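Local coordinates for uncharacterized protein (Sinorhizobium meliloti, PDB 4DNH), which is of unknown function but folds as a closed (beta/alpha)8 barrel and is probably an enzyme related to the dihydrodipicolinate synthases, at residues Phe33-Phe38 / Glu262-Asp267; Ile59-Thr64 / Ile100-Ala105; Asp133-Ala138 / Arg159-Ala164; Glu169-Val174 / Gly201-Ala206; Phe258-Leu263 / Leu276-Ala281. All blocks are in the same frame, centred on the assembly; numbering follows the deposited sequence.

Contact 1: Phe33-Phe38 / Glu262-Asp267; sequences FSRVAF and ELIAGD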
# COMPACT_ATOMS: atom_id res chain seq x y z
N PHE A 33 4.18 -19.46 3.87
CA PHE A 33 4.31 -18.39 4.86
C PHE A 33 3.59 -18.72 6.16
O PHE A 33 2.63 -19.49 6.18
CB PHE A 33 3.77 -17.05 4.34
CG PHE A 33 4.26 -16.66 2.98
CD1 PHE A 33 5.47 -17.13 2.47
CD2 PHE A 33 3.51 -15.78 2.20
CE1 PHE A 33 5.91 -16.75 1.22
CE2 PHE A 33 3.95 -15.40 0.95
CZ PHE A 33 5.16 -15.88 0.46
N SER A 34 4.04 -18.09 7.24
CA SER A 34 3.37 -18.15 8.53
C SER A 34 2.73 -16.81 8.83
O SER A 34 2.45 -16.50 9.99
CB SER A 34 4.37 -18.52 9.64
OG SER A 34 5.43 -17.58 9.73
N ARG A 35 2.51 -16.01 7.78
CA ARG A 35 1.84 -14.72 7.89
C ARG A 35 0.87 -14.56 6.73
O ARG A 35 1.06 -15.18 5.69
CB ARG A 35 2.85 -13.58 7.83
CG ARG A 35 3.87 -13.55 8.95
CD ARG A 35 3.27 -13.05 10.25
NE ARG A 35 4.26 -13.05 11.32
CZ ARG A 35 4.49 -14.08 12.13
NH1 ARG A 35 3.81 -15.21 11.99
NH2 ARG A 35 5.42 -13.99 13.07
N VAL A 36 -0.15 -13.71 6.92
CA VAL A 36 -1.00 -13.21 5.83
C VAL A 36 -0.52 -11.84 5.33
O VAL A 36 -0.67 -10.82 6.03
CB VAL A 36 -2.48 -13.12 6.26
CG1 VAL A 36 -3.35 -12.62 5.10
CG2 VAL A 36 -2.97 -14.48 6.73
N ALA A 37 0.04 -11.82 4.12
CA ALA A 37 0.72 -10.65 3.58
C ALA A 37 0.08 -10.19 2.29
O ALA A 37 -0.03 -10.98 1.35
CB ALA A 37 2.18 -10.96 3.34
N PHE A 38 -0.31 -8.92 2.25
CA PHE A 38 -0.80 -8.26 1.05
C PHE A 38 0.20 -7.20 0.63
O PHE A 38 0.77 -6.50 1.47
CB PHE A 38 -2.07 -7.47 1.34
CG PHE A 38 -3.30 -8.31 1.54
CD1 PHE A 38 -3.65 -8.76 2.80
CD2 PHE A 38 -4.15 -8.56 0.48
CE1 PHE A 38 -4.80 -9.51 2.99
CE2 PHE A 38 -5.31 -9.29 0.66
CZ PHE A 38 -5.63 -9.77 1.92
N GLU A 262 10.32 -5.53 12.05
CA GLU A 262 10.18 -5.68 13.49
C GLU A 262 8.79 -6.14 13.89
O GLU A 262 8.64 -7.03 14.75
CB GLU A 262 10.51 -4.36 14.22
CG GLU A 262 10.46 -4.48 15.74
CD GLU A 262 10.50 -3.14 16.48
OE1 GLU A 262 11.10 -2.18 15.95
OE2 GLU A 262 9.95 -3.07 17.61
N LEU A 263 7.77 -5.55 13.27
CA LEU A 263 6.38 -5.83 13.61
C LEU A 263 5.89 -7.19 13.10
O LEU A 263 5.20 -7.91 13.84
CB LEU A 263 5.46 -4.71 13.12
CG LEU A 263 5.76 -3.30 13.66
CD1 LEU A 263 5.09 -2.25 12.79
CD2 LEU A 263 5.30 -3.18 15.10
N ILE A 264 6.25 -7.54 11.86
CA ILE A 264 5.88 -8.83 11.26
C ILE A 264 6.48 -10.01 12.06
O ILE A 264 5.76 -10.95 12.40
CB ILE A 264 6.21 -8.89 9.75
CG1 ILE A 264 5.37 -7.84 9.00
CG2 ILE A 264 5.89 -10.25 9.16
CD1 ILE A 264 5.78 -7.58 7.56
N ALA A 265 7.77 -9.93 12.39
CA ALA A 265 8.43 -10.92 13.25
C ALA A 265 7.79 -10.96 14.65
O ALA A 265 7.66 -12.02 15.25
CB ALA A 265 9.92 -10.64 13.36
N GLY A 266 7.38 -9.80 15.15
CA GLY A 266 6.68 -9.72 16.43
C GLY A 266 7.54 -9.80 17.68
O GLY A 266 8.77 -9.92 17.60
N ASP A 267 6.89 -9.74 18.83
CA ASP A 267 7.56 -9.85 20.11
C ASP A 267 7.11 -11.10 20.86
O ASP A 267 6.49 -12.00 20.29
CB ASP A 267 7.34 -8.59 20.96
CG ASP A 267 5.95 -7.96 20.78
OD1 ASP A 267 4.93 -8.70 20.74
OD2 ASP A 267 5.88 -6.71 20.71

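Contact 2: Ile59-Thr64 / Ile100-Ala105; sequences IDWERT and IRRSLA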
# COMPACT_ATOMS: atom_id res chain seq x y z
N ILE A 59 -5.27 4.73 -17.82
CA ILE A 59 -4.59 3.57 -17.23
C ILE A 59 -4.18 2.56 -18.29
O ILE A 59 -4.90 2.31 -19.25
CB ILE A 59 -5.49 2.91 -16.15
CG1 ILE A 59 -5.72 3.89 -14.99
CG2 ILE A 59 -4.88 1.60 -15.64
CD1 ILE A 59 -6.85 3.52 -14.05
N ASP A 60 -3.00 1.99 -18.12
CA ASP A 60 -2.60 0.87 -18.93
C ASP A 60 -3.05 -0.40 -18.21
O ASP A 60 -2.39 -0.88 -17.30
CB ASP A 60 -1.08 0.89 -19.11
CG ASP A 60 -0.58 -0.25 -19.95
OD1 ASP A 60 -1.37 -1.15 -20.30
OD2 ASP A 60 0.63 -0.27 -20.26
N TRP A 61 -4.19 -0.95 -18.61
CA TRP A 61 -4.73 -2.17 -17.95
C TRP A 61 -3.83 -3.38 -18.01
O TRP A 61 -3.65 -4.07 -17.01
CB TRP A 61 -6.10 -2.49 -18.51
CG TRP A 61 -7.02 -1.33 -18.29
CD1 TRP A 61 -7.51 -0.44 -19.24
CD2 TRP A 61 -7.56 -0.86 -17.01
NE1 TRP A 61 -8.33 0.49 -18.66
CE2 TRP A 61 -8.39 0.31 -17.32
CE3 TRP A 61 -7.46 -1.29 -15.69
CZ2 TRP A 61 -9.07 1.00 -16.33
CZ3 TRP A 61 -8.15 -0.58 -14.71
CH2 TRP A 61 -8.93 0.55 -15.02
N GLU A 62 -3.25 -3.65 -19.17
CA GLU A 62 -2.39 -4.80 -19.37
C GLU A 62 -1.21 -4.73 -18.41
O GLU A 62 -0.95 -5.67 -17.67
CB GLU A 62 -1.94 -4.87 -20.84
CG GLU A 62 -1.25 -6.17 -21.23
CD GLU A 62 0.28 -6.09 -21.25
OE1 GLU A 62 0.87 -5.16 -20.67
OE2 GLU A 62 0.90 -6.99 -21.87
N ARG A 63 -0.52 -3.59 -18.41
CA ARG A 63 0.61 -3.44 -17.53
C ARG A 63 0.22 -3.44 -16.04
O ARG A 63 0.93 -4.01 -15.21
CB ARG A 63 1.38 -2.18 -17.91
CG ARG A 63 2.88 -2.31 -17.72
CD ARG A 63 3.58 -2.83 -18.97
NE ARG A 63 3.25 -4.23 -19.26
CZ ARG A 63 3.77 -5.30 -18.67
NH1 ARG A 63 4.69 -5.17 -17.71
NH2 ARG A 63 3.38 -6.51 -19.04
N THR A 64 -0.91 -2.82 -15.70
CA THR A 64 -1.40 -2.80 -14.31
C THR A 64 -1.76 -4.20 -13.83
O THR A 64 -1.34 -4.60 -12.74
CB THR A 64 -2.62 -1.87 -14.17
OG1 THR A 64 -2.22 -0.53 -14.46
CG2 THR A 64 -3.21 -1.91 -12.78
N ILE A 100 -10.93 -2.65 -9.69
CA ILE A 100 -11.47 -3.71 -8.85
C ILE A 100 -12.14 -4.80 -9.70
O ILE A 100 -11.84 -5.97 -9.54
CB ILE A 100 -12.40 -3.13 -7.76
CG1 ILE A 100 -11.55 -2.35 -6.74
CG2 ILE A 100 -13.20 -4.25 -7.10
CD1 ILE A 100 -12.34 -1.62 -5.67
N ARG A 101 -13.00 -4.40 -10.62
CA ARG A 101 -13.68 -5.32 -11.54
C ARG A 101 -12.71 -6.18 -12.37
O ARG A 101 -12.83 -7.41 -12.39
CB ARG A 101 -14.65 -4.54 -12.44
CG ARG A 101 -15.48 -5.40 -13.38
CD ARG A 101 -15.99 -4.56 -14.54
NE ARG A 101 -16.03 -5.38 -15.75
CZ ARG A 101 -15.25 -5.22 -16.82
NH1 ARG A 101 -14.36 -4.24 -16.89
NH2 ARG A 101 -15.39 -6.05 -17.84
N ARG A 102 -11.75 -5.55 -13.05
CA ARG A 102 -10.73 -6.30 -13.82
C ARG A 102 -9.91 -7.24 -12.94
O ARG A 102 -9.73 -8.41 -13.29
CB ARG A 102 -9.78 -5.36 -14.54
CG ARG A 102 -10.44 -4.19 -15.21
CD ARG A 102 -10.70 -4.47 -16.66
NE ARG A 102 -10.91 -3.23 -17.39
CZ ARG A 102 -10.43 -3.00 -18.61
NH1 ARG A 102 -9.68 -3.92 -19.22
NH2 ARG A 102 -10.70 -1.84 -19.21
N SER A 103 -9.39 -6.74 -11.81
CA SER A 103 -8.57 -7.56 -10.91
C SER A 103 -9.28 -8.79 -10.33
O SER A 103 -8.71 -9.88 -10.30
CB SER A 103 -7.98 -6.72 -9.79
OG SER A 103 -6.86 -6.00 -10.27
N LEU A 104 -10.53 -8.61 -9.89
CA LEU A 104 -11.34 -9.74 -9.45
C LEU A 104 -11.45 -10.78 -10.55
O LEU A 104 -11.27 -11.98 -10.29
CB LEU A 104 -12.72 -9.29 -8.93
CG LEU A 104 -12.62 -8.53 -7.58
CD1 LEU A 104 -13.92 -7.85 -7.21
CD2 LEU A 104 -12.15 -9.44 -6.44
N ALA A 105 -11.69 -10.33 -11.78
CA ALA A 105 -11.80 -11.23 -12.92
C ALA A 105 -10.48 -11.94 -13.18
O ALA A 105 -10.49 -13.12 -13.50
CB ALA A 105 -12.28 -10.50 -14.17

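Contact 3: Asp133-Ala138 / Arg159-Ala164; sequences DDILAA and RALAAA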
# COMPACT_ATOMS: atom_id res chain seq x y z
N ASP A 133 -26.46 10.18 6.69
CA ASP A 133 -27.21 9.34 5.74
C ASP A 133 -26.53 9.32 4.36
O ASP A 133 -26.35 8.25 3.77
CB ASP A 133 -28.65 9.84 5.60
CG ASP A 133 -29.55 9.37 6.74
OD1 ASP A 133 -29.36 8.24 7.24
OD2 ASP A 133 -30.47 10.14 7.13
N ASP A 134 -26.14 10.50 3.88
CA ASP A 134 -25.38 10.63 2.64
C ASP A 134 -24.14 9.75 2.67
O ASP A 134 -23.77 9.16 1.64
CB ASP A 134 -24.95 12.09 2.42
CG ASP A 134 -26.12 13.03 2.22
OD1 ASP A 134 -27.25 12.56 1.93
OD2 ASP A 134 -25.91 14.26 2.35
N ILE A 135 -23.52 9.66 3.85
CA ILE A 135 -22.25 8.93 4.03
C ILE A 135 -22.51 7.43 4.00
O ILE A 135 -21.78 6.69 3.34
CB ILE A 135 -21.51 9.36 5.33
CG1 ILE A 135 -20.92 10.77 5.17
CG2 ILE A 135 -20.42 8.36 5.69
CD1 ILE A 135 -20.77 11.54 6.47
N LEU A 136 -23.57 6.99 4.69
CA LEU A 136 -23.94 5.58 4.66
C LEU A 136 -24.27 5.12 3.25
O LEU A 136 -23.87 4.03 2.84
CB LEU A 136 -25.11 5.29 5.60
CG LEU A 136 -24.74 5.37 7.08
CD1 LEU A 136 -26.00 5.41 7.94
CD2 LEU A 136 -23.80 4.25 7.47
N ALA A 137 -24.99 5.97 2.52
CA ALA A 137 -25.34 5.69 1.13
C ALA A 137 -24.06 5.54 0.28
O ALA A 137 -23.96 4.63 -0.54
CB ALA A 137 -26.25 6.79 0.58
N ALA A 138 -23.09 6.41 0.53
CA ALA A 138 -21.81 6.35 -0.17
C ALA A 138 -21.09 5.01 0.07
O ALA A 138 -20.70 4.33 -0.89
CB ALA A 138 -20.95 7.53 0.23
N ARG A 159 -13.35 10.62 3.85
CA ARG A 159 -13.07 12.07 3.83
C ARG A 159 -14.30 12.85 4.35
O ARG A 159 -14.17 13.71 5.21
CB ARG A 159 -12.75 12.48 2.37
CG ARG A 159 -11.42 13.16 2.04
CD ARG A 159 -10.23 12.25 2.30
NE ARG A 159 -9.20 12.01 1.25
CZ ARG A 159 -9.11 12.49 0.01
NH1 ARG A 159 -8.09 12.09 -0.75
NH2 ARG A 159 -10.00 13.36 -0.49
N ALA A 160 -15.50 12.51 3.86
CA ALA A 160 -16.73 13.25 4.19
C ALA A 160 -17.14 13.09 5.66
O ALA A 160 -17.69 14.02 6.27
CB ALA A 160 -17.87 12.81 3.29
N LEU A 161 -16.86 11.91 6.21
CA LEU A 161 -17.13 11.60 7.61
C LEU A 161 -16.17 12.35 8.55
O LEU A 161 -16.62 12.92 9.56
CB LEU A 161 -17.11 10.09 7.85
CG LEU A 161 -17.41 9.57 9.26
CD1 LEU A 161 -18.83 9.85 9.73
CD2 LEU A 161 -17.11 8.08 9.35
N ALA A 162 -14.88 12.39 8.20
CA ALA A 162 -13.89 13.17 8.99
C ALA A 162 -14.25 14.67 9.12
O ALA A 162 -13.86 15.32 10.09
CB ALA A 162 -12.48 13.01 8.43
N ALA A 163 -15.00 15.19 8.15
CA ALA A 163 -15.47 16.58 8.13
C ALA A 163 -16.88 16.75 8.69
O ALA A 163 -17.24 17.84 9.12
CB ALA A 163 -15.41 17.12 6.71
N ALA A 164 -17.69 15.70 8.68
CA ALA A 164 -19.06 15.82 9.19
C ALA A 164 -19.21 15.39 10.65
O ALA A 164 -20.06 15.92 11.37
CB ALA A 164 -20.04 15.06 8.30

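Contact 4: Glu169-Val174 / Gly201-Ala206; sequences EDYIRV and GYWGNA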
# COMPACT_ATOMS: atom_id res chain seq x y z
N GLU A 169 -19.25 9.42 18.48
CA GLU A 169 -20.54 8.72 18.36
C GLU A 169 -21.01 8.54 16.91
O GLU A 169 -21.72 7.58 16.60
CB GLU A 169 -21.61 9.39 19.23
CG GLU A 169 -22.13 10.75 18.75
CD GLU A 169 -21.15 11.90 18.94
OE1 GLU A 169 -20.33 11.87 19.89
OE2 GLU A 169 -21.20 12.85 18.13
N ASP A 170 -20.61 9.46 16.04
CA ASP A 170 -20.94 9.36 14.62
C ASP A 170 -20.15 8.24 13.93
O ASP A 170 -20.67 7.54 13.05
CB ASP A 170 -20.72 10.71 13.93
CG ASP A 170 -21.75 11.75 14.35
OD1 ASP A 170 -22.91 11.39 14.63
OD2 ASP A 170 -21.40 12.95 14.38
N TYR A 171 -18.90 8.05 14.33
CA TYR A 171 -18.12 6.93 13.83
C TYR A 171 -18.73 5.61 14.27
O TYR A 171 -18.75 4.65 13.51
CB TYR A 171 -16.69 7.02 14.31
CG TYR A 171 -15.92 8.15 13.69
CD1 TYR A 171 -15.94 9.42 14.27
CD2 TYR A 171 -15.20 7.95 12.52
CE1 TYR A 171 -15.24 10.47 13.69
CE2 TYR A 171 -14.50 8.99 11.94
CZ TYR A 171 -14.52 10.24 12.53
OH TYR A 171 -13.81 11.25 11.94
N ILE A 172 -19.20 5.57 15.51
CA ILE A 172 -19.80 4.36 16.05
C ILE A 172 -21.04 3.99 15.23
O ILE A 172 -21.17 2.84 14.82
CB ILE A 172 -20.10 4.48 17.57
CG1 ILE A 172 -18.79 4.44 18.37
CG2 ILE A 172 -21.01 3.36 18.05
CD1 ILE A 172 -18.79 5.26 19.64
N ARG A 173 -21.91 4.96 14.97
CA ARG A 173 -23.16 4.74 14.23
C ARG A 173 -22.93 4.32 12.78
O ARG A 173 -23.58 3.40 12.28
CB ARG A 173 -24.06 5.98 14.27
CG ARG A 173 -24.89 6.09 15.54
CD ARG A 173 -25.35 7.52 15.76
NE ARG A 173 -25.30 7.91 17.17
CZ ARG A 173 -25.25 9.16 17.62
NH1 ARG A 173 -25.20 9.40 18.93
NH2 ARG A 173 -25.23 10.18 16.77
N VAL A 174 -22.00 5.01 12.11
CA VAL A 174 -21.68 4.73 10.71
C VAL A 174 -21.12 3.32 10.57
O VAL A 174 -21.68 2.51 9.83
CB VAL A 174 -20.75 5.81 10.11
CG1 VAL A 174 -20.10 5.32 8.82
CG2 VAL A 174 -21.53 7.09 9.85
N GLY A 201 -7.95 13.70 12.52
CA GLY A 201 -8.71 13.36 13.73
C GLY A 201 -9.77 12.29 13.52
O GLY A 201 -10.86 12.38 14.09
N TYR A 202 -9.44 11.27 12.73
CA TYR A 202 -10.38 10.17 12.46
C TYR A 202 -10.70 9.37 13.74
O TYR A 202 -9.83 9.20 14.61
CB TYR A 202 -9.85 9.27 11.34
CG TYR A 202 -10.94 8.57 10.57
CD1 TYR A 202 -11.66 9.24 9.58
CD2 TYR A 202 -11.27 7.24 10.83
CE1 TYR A 202 -12.67 8.60 8.87
CE2 TYR A 202 -12.27 6.59 10.12
CZ TYR A 202 -12.97 7.27 9.14
OH TYR A 202 -13.97 6.64 8.44
N TRP A 203 -11.95 8.89 13.83
CA TRP A 203 -12.56 8.26 15.02
C TRP A 203 -13.13 9.24 16.02
O TRP A 203 -13.80 8.84 16.98
CB TRP A 203 -11.65 7.23 15.69
CG TRP A 203 -11.18 6.15 14.74
CD1 TRP A 203 -9.88 5.91 14.32
CD2 TRP A 203 -12.00 5.15 14.04
NE1 TRP A 203 -9.84 4.85 13.45
CE2 TRP A 203 -11.07 4.35 13.24
CE3 TRP A 203 -13.36 4.84 14.01
CZ2 TRP A 203 -11.50 3.31 12.43
CZ3 TRP A 203 -13.78 3.78 13.20
CH2 TRP A 203 -12.87 3.03 12.43
N GLY A 204 -12.89 10.53 15.80
CA GLY A 204 -13.48 11.58 16.61
C GLY A 204 -12.57 12.30 17.59
O GLY A 204 -13.03 13.15 18.35
N ASN A 205 -11.29 11.96 17.59
CA ASN A 205 -10.31 12.63 18.45
C ASN A 205 -9.01 12.98 17.73
O ASN A 205 -8.50 12.18 16.94
CB ASN A 205 -10.01 11.80 19.69
CG ASN A 205 -9.49 12.64 20.84
OD1 ASN A 205 -8.54 13.41 20.69
ND2 ASN A 205 -10.12 12.49 22.00
N ALA A 206 -8.48 14.16 18.02
CA ALA A 206 -7.22 14.62 17.43
C ALA A 206 -6.01 13.83 17.97
O ALA A 206 -4.95 13.77 17.33
CB ALA A 206 -7.05 16.12 17.64

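Contact 5: Phe258-Leu263 / Leu276-Ala281; sequences FNYAEL and LGIFDA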
# COMPACT_ATOMS: atom_id res chain seq x y z
N PHE A 258 7.73 1.87 7.79
CA PHE A 258 8.99 2.21 8.46
C PHE A 258 9.51 1.07 9.34
O PHE A 258 10.71 0.96 9.58
CB PHE A 258 8.82 3.45 9.32
CG PHE A 258 9.20 4.72 8.63
CD1 PHE A 258 8.41 5.23 7.60
CD2 PHE A 258 10.33 5.43 9.03
CE1 PHE A 258 8.75 6.41 6.97
CE2 PHE A 258 10.67 6.62 8.41
CZ PHE A 258 9.88 7.11 7.37
N ASN A 259 8.58 0.23 9.81
CA ASN A 259 8.83 -0.72 10.89
C ASN A 259 8.34 -2.15 10.69
O ASN A 259 8.35 -2.95 11.64
CB ASN A 259 8.20 -0.16 12.15
CG ASN A 259 8.89 1.10 12.59
OD1 ASN A 259 10.10 1.10 12.80
ND2 ASN A 259 8.15 2.20 12.68
N TYR A 260 7.93 -2.47 9.46
CA TYR A 260 7.37 -3.76 9.09
C TYR A 260 8.17 -5.01 9.51
O TYR A 260 7.58 -5.99 9.98
CB TYR A 260 7.08 -3.79 7.58
CG TYR A 260 8.27 -3.49 6.68
CD1 TYR A 260 8.65 -2.17 6.41
CD2 TYR A 260 8.99 -4.53 6.08
CE1 TYR A 260 9.74 -1.90 5.59
CE2 TYR A 260 10.08 -4.27 5.26
CZ TYR A 260 10.46 -2.95 5.01
OH TYR A 260 11.55 -2.69 4.19
N ALA A 261 9.48 -5.00 9.34
CA ALA A 261 10.29 -6.17 9.69
C ALA A 261 10.14 -6.53 11.17
O ALA A 261 9.84 -7.68 11.50
CB ALA A 261 11.76 -5.97 9.32
N GLU A 262 10.32 -5.53 12.05
CA GLU A 262 10.18 -5.68 13.49
C GLU A 262 8.79 -6.14 13.89
O GLU A 262 8.64 -7.03 14.75
CB GLU A 262 10.51 -4.36 14.22
CG GLU A 262 10.46 -4.48 15.74
CD GLU A 262 10.50 -3.14 16.48
OE1 GLU A 262 11.10 -2.18 15.95
OE2 GLU A 262 9.95 -3.07 17.61
N LEU A 263 7.77 -5.55 13.27
CA LEU A 263 6.38 -5.83 13.61
C LEU A 263 5.89 -7.19 13.10
O LEU A 263 5.20 -7.91 13.84
CB LEU A 263 5.46 -4.71 13.12
CG LEU A 263 5.76 -3.30 13.66
CD1 LEU A 263 5.09 -2.25 12.79
CD2 LEU A 263 5.30 -3.18 15.10
N LEU A 276 0.94 -3.81 2.97
CA LEU A 276 1.97 -2.80 2.83
C LEU A 276 2.17 -2.35 1.39
O LEU A 276 2.26 -3.18 0.47
CB LEU A 276 3.30 -3.36 3.34
CG LEU A 276 3.45 -3.54 4.85
CD1 LEU A 276 4.58 -4.52 5.15
CD2 LEU A 276 3.70 -2.20 5.52
N GLY A 277 2.28 -1.04 1.19
CA GLY A 277 2.73 -0.48 -0.08
C GLY A 277 4.19 -0.82 -0.37
O GLY A 277 4.56 -0.94 -1.53
N ILE A 278 5.01 -1.00 0.66
CA ILE A 278 6.41 -1.37 0.43
C ILE A 278 6.55 -2.78 -0.16
O ILE A 278 7.47 -3.06 -0.93
CB ILE A 278 7.33 -1.14 1.68
CG1 ILE A 278 8.81 -1.45 1.37
CG2 ILE A 278 6.88 -1.98 2.87
CD1 ILE A 278 9.47 -0.49 0.40
N PHE A 279 5.62 -3.67 0.17
CA PHE A 279 5.66 -5.04 -0.35
C PHE A 279 5.45 -5.11 -1.86
O PHE A 279 5.86 -6.06 -2.51
CB PHE A 279 4.67 -5.92 0.40
CG PHE A 279 5.24 -6.50 1.66
CD1 PHE A 279 6.47 -6.06 2.14
CD2 PHE A 279 4.54 -7.44 2.38
CE1 PHE A 279 7.01 -6.57 3.29
CE2 PHE A 279 5.07 -7.97 3.54
CZ PHE A 279 6.31 -7.53 4.00
N ASP A 280 4.83 -4.07 -2.40
CA ASP A 280 4.75 -3.88 -3.82
C ASP A 280 6.18 -3.68 -4.37
O ASP A 280 6.66 -4.50 -5.18
CB ASP A 280 3.82 -2.69 -4.11
CG ASP A 280 3.94 -2.16 -5.54
OD1 ASP A 280 5.03 -2.23 -6.15
OD2 ASP A 280 2.92 -1.65 -6.04
N ALA A 281 6.87 -2.64 -3.90
CA ALA A 281 8.21 -2.29 -4.38
C ALA A 281 9.32 -3.33 -4.13
O ALA A 281 10.28 -3.41 -4.91
CB ALA A 281 8.63 -0.93 -3.82

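Contact 1: Phe33-Phe38 / Glu262-Asp267
At the closure of the (beta/alpha)8 barrel, Arg35 leans across to Ile264 and Ala265 at the C-terminal end of helix 260-265, the helix between barrel strands 251-254 and 273-276. Arg35 lies two residues ahead of the first strand, 37-40, which pairs with strand 273-276. Its guanidinium meets Ile264 O edge-on, with two nitrogens converging on the one atom: NE donates at 2.8 Å with an N-H...O angle of 157°, and Arg35 NH2 adds a more bent bond to Ile264 O of 3.1 Å. The NH2 donor lies in the carbonyl plane, whereas NE is tilted away from it. A bend at chi2 (-75°) turns the chain back, and Arg35 NH1 then reaches its own neighbour, Ser34 O, at 2.7 Å. All three nitrogens are thus occupied. Lower on the chain, Arg35 CG rests 3.9 Å from Ile264 CG2, and Leu293 of helix 283-294 touches both residues. Gly266, with positive phi, ends the helix. A methionine in place of Arg35 would probably leave Ile264 O without either donor and untie this helix end from the segment leading into strand 37-40. Because a helix C-terminus carries partial negative charge, a cation gripping a carbonyl of the last turn is likely to be favoured electrostatically as well as by the bonds themselves.

Contact 2: Ile59-Thr64 / Ile100-Ala105
From CB outward, Trp61 runs beneath the flat guanidinium of Arg102. Its CB lies 3.9 Å from Arg102 NH1, and CG sits below the guanidinium carbon, 3.8 Å from Arg102 CZ. Further on, CD1 and NE1 come under the other amino group, with Trp61 NE1 3.4 Å from Arg102 NH2; both are donors, so this closeness is stacking and not a bond. On the six-membered side, Trp61 CE3 only grazes Arg102 CG at 4.2 Å. The two planes are 20° apart, and CZ stands 8° off the normal of the five-membered ring, a cation-pi stack. On the protein surface it joins the first turn of helix 61-73, N-capped by Asp60, to the middle of helix 93-108, the next outer helix of the barrel. Ile59 CG2 lies over the opposite face of the indole, toward the rim. Arg102 is bent at chi2 (-96°), which swings the guanidinium over the ring, while its NE forms a salt bridge with Glu98, one turn earlier in the same helix.

Contact 3: Asp133-Ala138 / Arg159-Ala164
The backbone N of Ala164 is shared between two carbonyls, weakly bonded to Ala160 O at 2.9 Å and to Leu161 O at 3.1 Å, in the last turn of helix 159-164; all three of these residues bear on Ile135 of the facing helix. Ile135 carries the contact from its side. Its CG1 stands anti to the carbonyl carbon (chi1 -72°), which directs CG1 toward the partner helix, and the extended chi2 (152°) carries CD1 on until the methyl settles 3.8 Å from Leu161 CA. From there CD1 also meets Ala164 CB at 4.0 Å. Nearer the root of the side chain, Ile135 CG1 lies 4.1 Å from Ala160 CB, so the two alanine methyls, one turn apart, both face the isoleucine. The short helix 159-164 follows barrel strand 153-155 and packs nearly antiparallel (163°) against helix 132-148, the helix preceding that strand; the segment axes approach to 10.0 Å, and small alanines on one side leave room for the branched side chain. Leu161 takes another course, its CG anti to the backbone N, and CD1 brushes Ile135 CD1 at 4.2 Å. The same leucine touches Tyr171 and Val174 of helix 168-181, while its backbone N is bonded to Ser158 OG.

Contact 4: Glu169-Val174 / Gly201-Ala206
Tyr171 pushes its ring into the loop 201-206 and is met there by both side chains and backbone. Its CG stands anti to the carbonyl carbon (chi1 -69°), which directs the ring at the loop. The CE2 edge comes down over the centre of the Tyr202 ring, with Tyr171 CE2 3.6 Å from Tyr202 CE1; the planes stand 76° apart and the centroids 4.8 Å, a T-shaped pair. Over one face of Tyr171 lies the peptide of Trp203, whose N is 3.2 Å from Tyr171 CE2. The indole itself is turned at 48° to the tyrosine and brings Trp203 CE3 within 3.9 Å of Tyr171 CD2.

The loop holds its shape through a type II turn from Gly201 to Gly204, closed by a bond of 3.2 Å from Gly204 N to Gly201 O. Trp203 takes the positive-phi third position of that turn. Glycine suits the next place: Gly204 has backbone angles that would jam a CB against the preceding carbonyl.

Further out, Tyr202 OH is hydrogen-bonded to Tyr175 OH and Ser158 N, which steady the ring that receives Tyr171. Trp203 sets its ring edge-to-face with that of Trp190, in barrel strand 186-191. Together Tyr171, Tyr202 and Trp203 form a buried aromatic cluster, fastening the long connection after strand 186-191 to outer helix 168-181 of the (beta/alpha)8 barrel.

Contact 5: Phe258-Leu263 / Leu276-Ala281
Tyr260 begins helix 260-265 and Leu276 ends barrel strand 273-276, with 8.3 Å between Tyr260 CA and Leu276 CA. Asn259 holds the N-cap position without a side-chain capping bond, though its carbonyl O accepts from Leu263 N. Past Leu276 the chain leads through Gly277 into short helix 278-281.

Three side chains of this second segment meet Tyr260. Its CG sits in the crowded position between backbone N and carbonyl carbon (chi1 56°), which presents the ring face to Ile278: CG2 of Ile278 lies 4.1 Å from the Tyr260 ring centroid and 17° off the normal, a CH-pi contact. Leu276 CD1 presses on Tyr260 CB at 3.6 Å, and the same methyl covers a face of the Phe279 ring. Phe279 CE1 approaches Tyr260 CD2 obliquely at 4.0 Å. The phenol end leaves this apolar setting to hydrogen-bond with Thr308 OG1. With an alanine in place of Tyr260, a gap is likely to open beside Leu276 and Ile278, and Thr308 to lose its phenol partner. A glycerol, probably from the crystallisation liquor, accepts from Gly277 N and lies about 4 Å from the Leu276 side chain, which may mark a pocket at the C-terminal end of the strand, where TIM barrels usually place their active sites.

Overall arrangement
All five contacts belong to one closed eight-stranded parallel barrel and the helices and loops around it. Contacts 1 and 5 share Glu262 and Leu263 on helix 260-265; their centres are 10 Å apart, and Phe38 O probably bonds Leu276 N where the first strand meets the last. Contacts 3 and 4, centres 11 Å apart, pair through Leu161 on Tyr171 and Tyr202. Contact 2 stands alone, centres 24 Å or more from every other. Along the chain, contacts 2, 3 and 4 follow one another within the span bridged by contact 1; contact 5 comes next, on the helix where contact 1 ends. Contact 1 ties the barrel's beginning to its end, the others parts nearer in sequence.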